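CRP-like protein Clp (Xanthomonas campestris pv. campestris, PDB 3IWZ) binds cyclic di-GMP, which apparently abolishes its DNA binding, and as a homodimeric global transcriptional regulator controls virulence-factor production by activating or repressing many diffusible signal factor pathway genes. Local coordinates at residues E28-H33 with A111-E116; T43-P48 with T54-I59; Q120-S125 with R132-I137. One frame throughout, in Å; residues are numbered along the deposited sequence.

Contact 1. Residues E28-H33 with A111-E116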
loop_
_atom_site.group_PDB
_atom_site.type_symbol
_atom_site.label_atom_id
_atom_site.label_comp_id
_atom_site.label_asym_id
_atom_site.label_seq_id
_atom_site.Cartn_x
_atom_site.Cartn_y
_atom_site.Cartn_z
ATOM N N GLU D 28 -18.488 -7.324 18.935
ATOM C CA GLU D 28 -19.679 -6.743 19.547
ATOM C C GLU D 28 -19.340 -5.701 20.600
ATOM O O GLU D 28 -19.957 -4.640 20.642
ATOM C CB GLU D 28 -20.560 -7.835 20.158
ATOM C CG GLU D 28 -21.086 -8.805 19.120
ATOM C CD GLU D 28 -21.623 -8.094 17.888
ATOM O OE1 GLU D 28 -21.367 -8.578 16.761
ATOM O OE2 GLU D 28 -22.299 -7.055 18.051
ATOM N N ARG D 29 -18.368 -5.996 21.457
ATOM C CA ARG D 29 -17.989 -5.034 22.482
ATOM C C ARG D 29 -17.453 -3.788 21.806
ATOM O O ARG D 29 -17.685 -2.674 22.262
ATOM C CB ARG D 29 -16.928 -5.612 23.411
ATOM C CG ARG D 29 -17.446 -6.697 24.322
ATOM C CD ARG D 29 -16.453 -6.977 25.434
ATOM N NE ARG D 29 -15.256 -7.641 24.940
ATOM C CZ ARG D 29 -15.248 -8.874 24.449
ATOM N NH1 ARG D 29 -14.118 -9.417 24.018
ATOM N NH2 ARG D 29 -16.374 -9.565 24.391
ATOM N N PHE D 30 -16.732 -3.982 20.709
ATOM C CA PHE D 30 -16.180 -2.856 19.978
ATOM C C PHE D 30 -17.306 -1.990 19.426
ATOM O O PHE D 30 -17.210 -0.764 19.432
ATOM C CB PHE D 30 -15.298 -3.340 18.828
ATOM C CG PHE D 30 -14.960 -2.264 17.850
ATOM C CD1 PHE D 30 -14.087 -1.243 18.195
ATOM C CD2 PHE D 30 -15.555 -2.241 16.596
ATOM C CE1 PHE D 30 -13.810 -0.203 17.307
ATOM C CE2 PHE D 30 -15.287 -1.202 15.695
ATOM C CZ PHE D 30 -14.410 -0.181 16.053
ATOM N N LEU D 31 -18.371 -2.630 18.949
ATOM C CA LEU D 31 -19.508 -1.914 18.386
ATOM C C LEU D 31 -20.382 -1.269 19.462
ATOM O O LEU D 31 -21.062 -0.275 19.208
ATOM C CB LEU D 31 -20.359 -2.859 17.534
ATOM C CG LEU D 31 -19.689 -3.523 16.326
ATOM C CD1 LEU D 31 -20.725 -4.343 15.569
ATOM C CD2 LEU D 31 -19.078 -2.460 15.419
ATOM N N ALA D 32 -20.353 -1.831 20.666
ATOM C CA ALA D 32 -21.147 -1.301 21.767
ATOM C C ALA D 32 -20.870 0.185 21.999
ATOM O O ALA D 32 -21.714 0.895 22.543
ATOM C CB ALA D 32 -20.874 -2.096 23.054
ATOM N N HIS D 33 -19.692 0.651 21.589
ATOM C CA HIS D 33 -19.319 2.056 21.768
ATOM C C HIS D 33 -19.363 2.834 20.453
ATOM O O HIS D 33 -18.995 4.008 20.408
ATOM C CB HIS D 33 -17.900 2.181 22.352
ATOM C CG HIS D 33 -17.692 1.438 23.638
ATOM N ND1 HIS D 33 -17.363 0.100 23.682
ATOM C CD2 HIS D 33 -17.741 1.854 24.926
ATOM C CE1 HIS D 33 -17.214 -0.277 24.938
ATOM N NE2 HIS D 33 -17.438 0.769 25.714
ATOM N N ALA D 111 -20.249 1.486 11.123
ATOM C CA ALA D 111 -20.173 1.864 12.520
ATOM C C ALA D 111 -18.931 2.730 12.669
ATOM O O ALA D 111 -17.830 2.286 12.351
ATOM C CB ALA D 111 -20.059 0.623 13.395
ATOM N N GLU D 112 -19.100 3.962 13.136
ATOM C CA GLU D 112 -17.964 4.851 13.313
ATOM C C GLU D 112 -17.656 5.141 14.779
ATOM O O GLU D 112 -18.541 5.104 15.639
ATOM C CB GLU D 112 -18.181 6.172 12.557
ATOM C CG GLU D 112 -19.406 6.964 12.972
ATOM C CD GLU D 112 -19.392 8.389 12.432
ATOM O OE1 GLU D 112 -20.438 9.065 12.529
ATOM O OE2 GLU D 112 -18.337 8.839 11.925
ATOM N N ILE D 113 -16.382 5.412 15.046
ATOM C CA ILE D 113 -15.899 5.733 16.385
ATOM C C ILE D 113 -14.668 6.624 16.252
ATOM O O ILE D 113 -13.779 6.360 15.432
ATOM C CB ILE D 113 -15.522 4.463 17.187
ATOM C CG1 ILE D 113 -15.280 4.839 18.654
ATOM C CG2 ILE D 113 -14.257 3.822 16.604
ATOM C CD1 ILE D 113 -15.216 3.648 19.593
ATOM N N SER D 114 -14.626 7.685 17.051
ATOM C CA SER D 114 -13.511 8.625 17.009
ATOM C C SER D 114 -12.231 7.953 17.475
ATOM O O SER D 114 -12.260 7.072 18.338
ATOM C CB SER D 114 -13.801 9.832 17.903
ATOM O OG SER D 114 -13.839 9.457 19.270
ATOM N N TYR D 115 -11.103 8.366 16.907
ATOM C CA TYR D 115 -9.827 7.783 17.305
ATOM C C TYR D 115 -9.597 8.013 18.802
ATOM O O TYR D 115 -9.312 7.079 19.555
ATOM C CB TYR D 115 -8.660 8.420 16.534
ATOM C CG TYR D 115 -8.726 8.319 15.023
ATOM C CD1 TYR D 115 -9.146 7.144 14.393
ATOM C CD2 TYR D 115 -8.303 9.380 14.225
ATOM C CE1 TYR D 115 -9.137 7.031 13.008
ATOM C CE2 TYR D 115 -8.290 9.278 12.847
ATOM C CZ TYR D 115 -8.705 8.102 12.244
ATOM O OH TYR D 115 -8.658 7.998 10.888
ATOM N N GLU D 116 -9.734 9.268 19.216
ATOM C CA GLU D 116 -9.521 9.660 20.599
ATOM C C GLU D 116 -10.257 8.776 21.583
ATOM O O GLU D 116 -9.687 8.360 22.587
ATOM C CB GLU D 116 -9.935 11.117 20.798
ATOM C CG GLU D 116 -8.924 11.925 21.587
ATOM C CD GLU D 116 -8.815 13.353 21.087
ATOM O OE1 GLU D 116 -9.775 14.130 21.281
ATOM O OE2 GLU D 116 -7.765 13.693 20.494
#
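Ile113, near the end of strand 108-114, touches both Phe30 in the last turn of helix 24-32 and His33 just after it, and its side chain divides the work between its two branches. CB points at the helical segment. From it the methyl CG2 goes one way, to the far end of the Phe30 ring, where it lies 4.0 Å from CZ and almost as close to CE1. The longer branch goes the other way: CG1 stands anti to the backbone N (chi1 -169°), and an extended chi2 carries CD1 on to His33, 3.9 Å from the carbonyl O and 4.1 Å from CB. The isoleucine therefore spans the last turn of the helix and the residue that leaves it. Phe30 reaches back because its CG is anti to its own backbone N (chi1 166°), which swings the far end of the ring toward the strand; the ring and the isoleucine meet at a slant.

Two residues back along the strand, Ala111 presents its CB to Leu31, whose CD2 methyl lies 3.8 Å away. Glu112, between the two, points to the other side of the sheet and pairs with Arg37. The His33 ring is turned back over its own helix, where ND1 donates to the carbonyl O of Arg29 at 3.1 Å, though the N-H is bent to 139°. That bond ties the imidazole to the helix end; of the side chain, CB touches the isoleucine while the ring leads away. No hydrogen bond crosses between the segments, so the helix is held to the strand by apolar contact, with Tyr57 and Leu118 also touching Phe30. A short N-terminal helix packed on the outside of the beta-roll in this way belongs to the cyclic nucleotide-binding domain of the CRP family.

Contact 2. Residues T43-P48 with T54-I59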
loop_
_atom_site.group_PDB
_atom_site.type_symbol
_atom_site.label_atom_id
_atom_site.label_comp_id
_atom_site.label_asym_id
_atom_site.label_seq_id
_atom_site.Cartn_x
_atom_site.Cartn_y
_atom_site.Cartn_z
ATOM N N THR D 43 -22.385 7.125 -2.333
ATOM C CA THR D 43 -22.147 8.212 -1.402
ATOM C C THR D 43 -20.678 8.234 -0.981
ATOM O O THR D 43 -20.179 7.261 -0.417
ATOM C CB THR D 43 -22.983 8.039 -0.132
ATOM O OG1 THR D 43 -24.354 7.805 -0.481
ATOM C CG2 THR D 43 -22.876 9.273 0.738
ATOM N N ASP D 44 -19.987 9.332 -1.261
ATOM C CA ASP D 44 -18.596 9.445 -0.855
ATOM C C ASP D 44 -18.598 9.795 0.643
ATOM O O ASP D 44 -18.812 10.944 1.012
ATOM C CB ASP D 44 -17.895 10.540 -1.677
ATOM C CG ASP D 44 -17.555 10.087 -3.102
ATOM O OD1 ASP D 44 -17.901 8.953 -3.490
ATOM O OD2 ASP D 44 -16.932 10.872 -3.844
ATOM N N VAL D 45 -18.376 8.804 1.502
ATOM C CA VAL D 45 -18.381 9.029 2.950
ATOM C C VAL D 45 -17.402 10.113 3.410
ATOM O O VAL D 45 -17.655 10.797 4.399
ATOM C CB VAL D 45 -18.101 7.731 3.727
ATOM C CG1 VAL D 45 -18.338 7.968 5.220
ATOM C CG2 VAL D 45 -18.996 6.606 3.212
ATOM N N PHE D 46 -16.273 10.242 2.715
ATOM C CA PHE D 46 -15.292 11.289 2.992
ATOM C C PHE D 46 -14.308 11.393 1.829
ATOM O O PHE D 46 -13.975 10.389 1.183
ATOM C CB PHE D 46 -14.571 11.102 4.353
ATOM C CG PHE D 46 -13.653 9.914 4.435
ATOM C CD1 PHE D 46 -12.550 9.799 3.599
ATOM C CD2 PHE D 46 -13.876 8.926 5.380
ATOM C CE1 PHE D 46 -11.685 8.722 3.702
ATOM C CE2 PHE D 46 -13.014 7.840 5.491
ATOM C CZ PHE D 46 -11.917 7.739 4.650
ATOM N N ARG D 47 -13.869 12.620 1.552
ATOM C CA ARG D 47 -12.955 12.889 0.449
ATOM C C ARG D 47 -11.643 13.489 0.963
ATOM O O ARG D 47 -11.575 13.985 2.090
ATOM C CB ARG D 47 -13.639 13.841 -0.536
ATOM C CG ARG D 47 -15.121 13.525 -0.723
ATOM C CD ARG D 47 -15.748 14.213 -1.924
ATOM N NE ARG D 47 -15.293 13.621 -3.176
ATOM C CZ ARG D 47 -14.312 14.116 -3.918
ATOM N NH1 ARG D 47 -13.686 15.224 -3.538
ATOM N NH2 ARG D 47 -13.947 13.494 -5.028
ATOM N N PRO D 48 -10.577 13.443 0.148
ATOM C CA PRO D 48 -9.320 14.017 0.641
ATOM C C PRO D 48 -9.571 15.439 1.119
ATOM O O PRO D 48 -10.215 16.220 0.421
ATOM C CB PRO D 48 -8.410 13.966 -0.588
ATOM C CG PRO D 48 -8.913 12.773 -1.324
ATOM C CD PRO D 48 -10.414 12.916 -1.218
ATOM N N THR D 54 -12.053 10.028 12.772
ATOM C CA THR D 54 -12.962 8.895 12.847
ATOM C C THR D 54 -12.510 7.627 12.121
ATOM O O THR D 54 -11.906 7.670 11.053
ATOM C CB THR D 54 -14.341 9.303 12.293
ATOM O OG1 THR D 54 -14.859 10.390 13.072
ATOM C CG2 THR D 54 -15.313 8.136 12.345
ATOM N N LEU D 55 -12.834 6.490 12.712
ATOM C CA LEU D 55 -12.497 5.204 12.138
ATOM C C LEU D 55 -13.832 4.610 11.716
ATOM O O LEU D 55 -14.848 4.857 12.357
ATOM C CB LEU D 55 -11.851 4.315 13.204
ATOM C CG LEU D 55 -11.002 3.092 12.853
ATOM C CD1 LEU D 55 -11.296 2.005 13.891
ATOM C CD2 LEU D 55 -11.304 2.582 11.472
ATOM N N TYR D 56 -13.839 3.841 10.637
ATOM C CA TYR D 56 -15.070 3.211 10.193
ATOM C C TYR D 56 -14.919 1.705 10.138
ATOM O O TYR D 56 -13.855 1.193 9.809
ATOM C CB TYR D 56 -15.465 3.717 8.815
ATOM C CG TYR D 56 -15.920 5.153 8.791
ATOM C CD1 TYR D 56 -17.189 5.509 9.245
ATOM C CD2 TYR D 56 -15.095 6.151 8.286
ATOM C CE1 TYR D 56 -17.626 6.818 9.187
ATOM C CE2 TYR D 56 -15.524 7.468 8.226
ATOM C CZ TYR D 56 -16.790 7.794 8.677
ATOM O OH TYR D 56 -17.219 9.093 8.608
ATOM N N TYR D 57 -15.997 1.009 10.476
ATOM C CA TYR D 57 -16.041 -0.445 10.434
ATOM C C TYR D 57 -17.247 -0.779 9.557
ATOM O O TYR D 57 -18.371 -0.394 9.876
ATOM C CB TYR D 57 -16.243 -1.016 11.834
ATOM C CG TYR D 57 -16.441 -2.512 11.853
ATOM C CD1 TYR D 57 -15.357 -3.380 11.968
ATOM C CD2 TYR D 57 -17.711 -3.061 11.740
ATOM C CE1 TYR D 57 -15.539 -4.761 11.970
ATOM C CE2 TYR D 57 -17.907 -4.437 11.742
ATOM C CZ TYR D 57 -16.818 -5.280 11.858
ATOM O OH TYR D 57 -17.016 -6.638 11.863
ATOM N N VAL D 58 -17.003 -1.466 8.444
ATOM C CA VAL D 58 -18.066 -1.844 7.522
ATOM C C VAL D 58 -18.893 -2.994 8.089
ATOM O O VAL D 58 -18.432 -4.133 8.136
ATOM C CB VAL D 58 -17.506 -2.311 6.155
ATOM C CG1 VAL D 58 -18.654 -2.604 5.204
ATOM C CG2 VAL D 58 -16.571 -1.271 5.571
ATOM N N ILE D 59 -20.114 -2.689 8.515
ATOM C CA ILE D 59 -20.998 -3.706 9.066
ATOM C C ILE D 59 -21.686 -4.476 7.947
ATOM O O ILE D 59 -21.817 -5.702 8.002
ATOM C CB ILE D 59 -22.064 -3.080 9.994
ATOM C CG1 ILE D 59 -21.402 -2.633 11.304
ATOM C CG2 ILE D 59 -23.178 -4.093 10.266
ATOM C CD1 ILE D 59 -22.357 -2.111 12.358
#
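This is an apolar and aromatic contact inside the beta-roll, joining strand 44-46 of one sheet to strand 54-58 of the other through side chains alone. The backbones stay well apart: Val45 and Tyr56, the nearest pair, have their CA atoms 9.9 Å from each other. Tyr56 fills the gap, touching Val45 with the phenol end of its ring and Phe46 with its CD2-CE2 side.

The two aromatic rings meet rim to rim. CE2 of Tyr56 comes to 3.6 Å from CD2 of Phe46, lying at the edge of the phenylalanine ring near its plane. With the planes at 27° and the centroids 6.0 Å apart, neither ring covers the face of the other, so the pair is not a stack. The two side chains run past each other in opposite directions, each reaching from its own sheet. Phe46 takes the tight first torsion that sets CG between its backbone N and carbonyl carbon (chi1 68°), which puts the CD2-CE2 side of its ring against Tyr56. Beside it, the CG1 methyl of Val45 sits 3.7 Å from Tyr56 OH and 3.8 Å from CZ. One face of the tyrosine ring is further lined by the CG2 methyl of Thr54, two residues earlier on the same strand.

At the margin of the contact Arg47 NE donates to OD2 of Asp44 at 3.3 Å along a nearly straight line, in the guanidinium plane and to the anti lone pair, while Asp44 also pairs with Arg103. Arg98 makes a cation-pi contact with Phe46. The chain turns a corner at Val45, which lets consecutive residues both face Tyr56; aromatic and branched side chains meeting between two antiparallel sheets in this way form the interior of the cyclic nucleotide-binding beta-roll.

Contact 3. Residues Q120-S125 with R132-I137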
loop_
_atom_site.group_PDB
_atom_site.type_symbol
_atom_site.label_atom_id
_atom_site.label_comp_id
_atom_site.label_asym_id
_atom_site.label_seq_id
_atom_site.Cartn_x
_atom_site.Cartn_y
_atom_site.Cartn_z
ATOM N N GLN D 120 -8.759 5.677 24.191
ATOM C CA GLN D 120 -9.159 5.911 25.573
ATOM C C GLN D 120 -9.834 4.616 26.016
ATOM O O GLN D 120 -9.722 4.204 27.169
ATOM C CB GLN D 120 -10.143 7.078 25.685
ATOM C CG GLN D 120 -9.530 8.449 25.413
ATOM C CD GLN D 120 -10.544 9.579 25.547
ATOM O OE1 GLN D 120 -10.286 10.717 25.139
ATOM N NE2 GLN D 120 -11.701 9.272 26.125
ATOM N N LEU D 121 -10.536 3.980 25.083
ATOM C CA LEU D 121 -11.199 2.715 25.365
ATOM C C LEU D 121 -10.143 1.614 25.382
ATOM O O LEU D 121 -10.294 0.615 26.086
ATOM C CB LEU D 121 -12.252 2.402 24.297
ATOM C CG LEU D 121 -13.598 3.134 24.356
ATOM C CD1 LEU D 121 -14.488 2.674 23.207
ATOM C CD2 LEU D 121 -14.274 2.850 25.692
ATOM N N PHE D 122 -9.079 1.801 24.601
ATOM C CA PHE D 122 -7.987 0.829 24.533
ATOM C C PHE D 122 -7.235 0.803 25.856
ATOM O O PHE D 122 -6.485 -0.135 26.136
ATOM C CB PHE D 122 -7.003 1.179 23.408
ATOM C CG PHE D 122 -7.378 0.617 22.060
ATOM C CD1 PHE D 122 -6.587 0.884 20.946
ATOM C CD2 PHE D 122 -8.512 -0.178 21.898
ATOM C CE1 PHE D 122 -6.914 0.371 19.693
ATOM C CE2 PHE D 122 -8.848 -0.697 20.646
ATOM C CZ PHE D 122 -8.046 -0.418 19.542
ATOM N N GLN D 123 -7.426 1.846 26.658
ATOM C CA GLN D 123 -6.788 1.932 27.965
ATOM C C GLN D 123 -7.777 1.655 29.105
ATOM O O GLN D 123 -7.414 1.717 30.279
ATOM C CB GLN D 123 -6.139 3.302 28.148
ATOM C CG GLN D 123 -4.904 3.500 27.283
ATOM C CD GLN D 123 -3.831 2.443 27.532
ATOM O OE1 GLN D 123 -4.065 1.248 27.350
ATOM N NE2 GLN D 123 -2.647 2.885 27.949
ATOM N N THR D 124 -9.023 1.347 28.749
ATOM C CA THR D 124 -10.053 1.034 29.732
ATOM C C THR D 124 -10.747 -0.317 29.478
ATOM O O THR D 124 -10.089 -1.357 29.419
ATOM C CB THR D 124 -11.109 2.162 29.813
ATOM O OG1 THR D 124 -11.252 2.786 28.531
ATOM C CG2 THR D 124 -10.688 3.207 30.840
ATOM N N SER D 125 -12.067 -0.308 29.317
ATOM C CA SER D 125 -12.803 -1.552 29.109
ATOM C C SER D 125 -12.475 -2.324 27.834
ATOM O O SER D 125 -13.009 -3.415 27.624
ATOM C CB SER D 125 -14.311 -1.288 29.160
ATOM O OG SER D 125 -14.752 -0.538 28.044
ATOM N N ARG D 132 -6.159 -8.015 19.805
ATOM C CA ARG D 132 -6.905 -8.572 18.671
ATOM C C ARG D 132 -7.350 -7.512 17.674
ATOM O O ARG D 132 -7.414 -7.773 16.476
ATOM C CB ARG D 132 -8.147 -9.335 19.136
ATOM C CG ARG D 132 -7.930 -10.814 19.386
ATOM C CD ARG D 132 -9.238 -11.472 19.789
ATOM N NE ARG D 132 -9.781 -10.897 21.021
ATOM C CZ ARG D 132 -9.335 -11.182 22.242
ATOM N NH1 ARG D 132 -8.336 -12.042 22.402
ATOM N NH2 ARG D 132 -9.889 -10.607 23.306
ATOM N N ILE D 133 -7.673 -6.321 18.164
ATOM C CA ILE D 133 -8.112 -5.256 17.277
ATOM C C ILE D 133 -6.947 -4.844 16.371
ATOM O O ILE D 133 -7.030 -4.927 15.140
ATOM C CB ILE D 133 -8.574 -4.018 18.064
ATOM C CG1 ILE D 133 -9.634 -4.402 19.105
ATOM C CG2 ILE D 133 -9.128 -2.984 17.097
ATOM C CD1 ILE D 133 -10.954 -4.841 18.539
ATOM N N LEU D 134 -5.860 -4.401 16.993
ATOM C CA LEU D 134 -4.676 -3.964 16.267
ATOM C C LEU D 134 -4.183 -5.008 15.277
ATOM O O LEU D 134 -3.818 -4.679 14.151
ATOM C CB LEU D 134 -3.569 -3.625 17.257
ATOM C CG LEU D 134 -3.925 -2.457 18.164
ATOM C CD1 LEU D 134 -2.907 -2.349 19.290
ATOM C CD2 LEU D 134 -3.978 -1.180 17.326
ATOM N N TYR D 135 -4.188 -6.269 15.693
ATOM C CA TYR D 135 -3.737 -7.340 14.816
ATOM C C TYR D 135 -4.671 -7.469 13.615
ATOM O O TYR D 135 -4.212 -7.649 12.489
ATOM C CB TYR D 135 -3.683 -8.666 15.576
ATOM C CG TYR D 135 -3.225 -9.831 14.728
ATOM C CD1 TYR D 135 -1.891 -9.969 14.361
ATOM C CD2 TYR D 135 -4.141 -10.764 14.246
ATOM C CE1 TYR D 135 -1.477 -11.003 13.530
ATOM C CE2 TYR D 135 -3.739 -11.805 13.411
ATOM C CZ TYR D 135 -2.407 -11.915 13.055
ATOM O OH TYR D 135 -2.012 -12.915 12.197
ATOM N N ALA D 136 -5.979 -7.394 13.851
ATOM C CA ALA D 136 -6.931 -7.491 12.745
ATOM C C ALA D 136 -6.660 -6.362 11.751
ATOM O O ALA D 136 -6.616 -6.587 10.544
ATOM C CB ALA D 136 -8.363 -7.401 13.253
ATOM N N ILE D 137 -6.475 -5.146 12.264
ATOM C CA ILE D 137 -6.201 -4.005 11.403
ATOM C C ILE D 137 -4.883 -4.254 10.680
ATOM O O ILE D 137 -4.721 -3.889 9.517
ATOM C CB ILE D 137 -6.130 -2.697 12.219
ATOM C CG1 ILE D 137 -7.519 -2.376 12.789
ATOM C CG2 ILE D 137 -5.611 -1.558 11.348
ATOM C CD1 ILE D 137 -7.571 -1.137 13.636
#
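The Phe122 ring points end-on at helix 130-157, its far end meeting two successive residues of that helix, Ile133 and Leu134. Its CG lies anti to the carbonyl carbon (chi1 -87°), which sends the ring out from the end of helix 115-122 with CZ in the lead. CZ comes to 3.7 Å from the CG2 methyl of Ile133, and that methyl lies at the ring edge, close to the ring plane. The isoleucine offers more than one atom: its CB is 3.9 Å from CZ, and its CG1 is 4.1 Å from CE2. The branch point of Ile133 therefore sits against one corner of the ring, with the side chains at a slant to each other.

Leu134 comes in at the other side of the tip, where its CD2 methyl is 4.1 Å from CE1. Its CB does not aim at the phenylalanine; the contact depends on the end of the side chain, which an extended chi2 (169°) brings round to the ring. The 9.5 Å between the CA atoms of Phe122 and Ile133 leaves room for the whole aromatic side chain between the two backbones.

Just past Phe122 the helix gives way to a turn, in which Thr124 N donates to the carbonyl O of Leu121 at 3.0 Å. On the second helix, Leu134 also packs against Leu134 of the second subunit, and the neighbouring Tyr135 hydroxyl donates to the carbonyl O of Leu91 of that subunit. Phe122 thus packs on a helix that also contributes to the dimer interface, through Leu134 and Tyr135. With no hydrogen bond or charge pair across the segments, the contact rests on van der Waals and hydrophobic forces, and so depends on how closely the ring and the aliphatic branches fit.

All three contacts are largely buried and join their segments by apolar side chains. Contact 2 is the most central, its centre about 11 Å from the centre of the chain, against about 21 and 23 Å for the centres of contacts 1 and 3, and it alone pairs two aromatic rings between sheets. Contacts 1 and 2 share a sheet: strands 108-114 and 54-58 are neighbours, with probable backbone hydrogen bonds from Leu55 to Ile113 and from Tyr57 to Ala111. Contacts 1 and 3 both use helix 115-122, and Leu121 packs against His33 and Ile113. Contact 1 includes the exposed His33, whereas contact 3 leads to the second subunit.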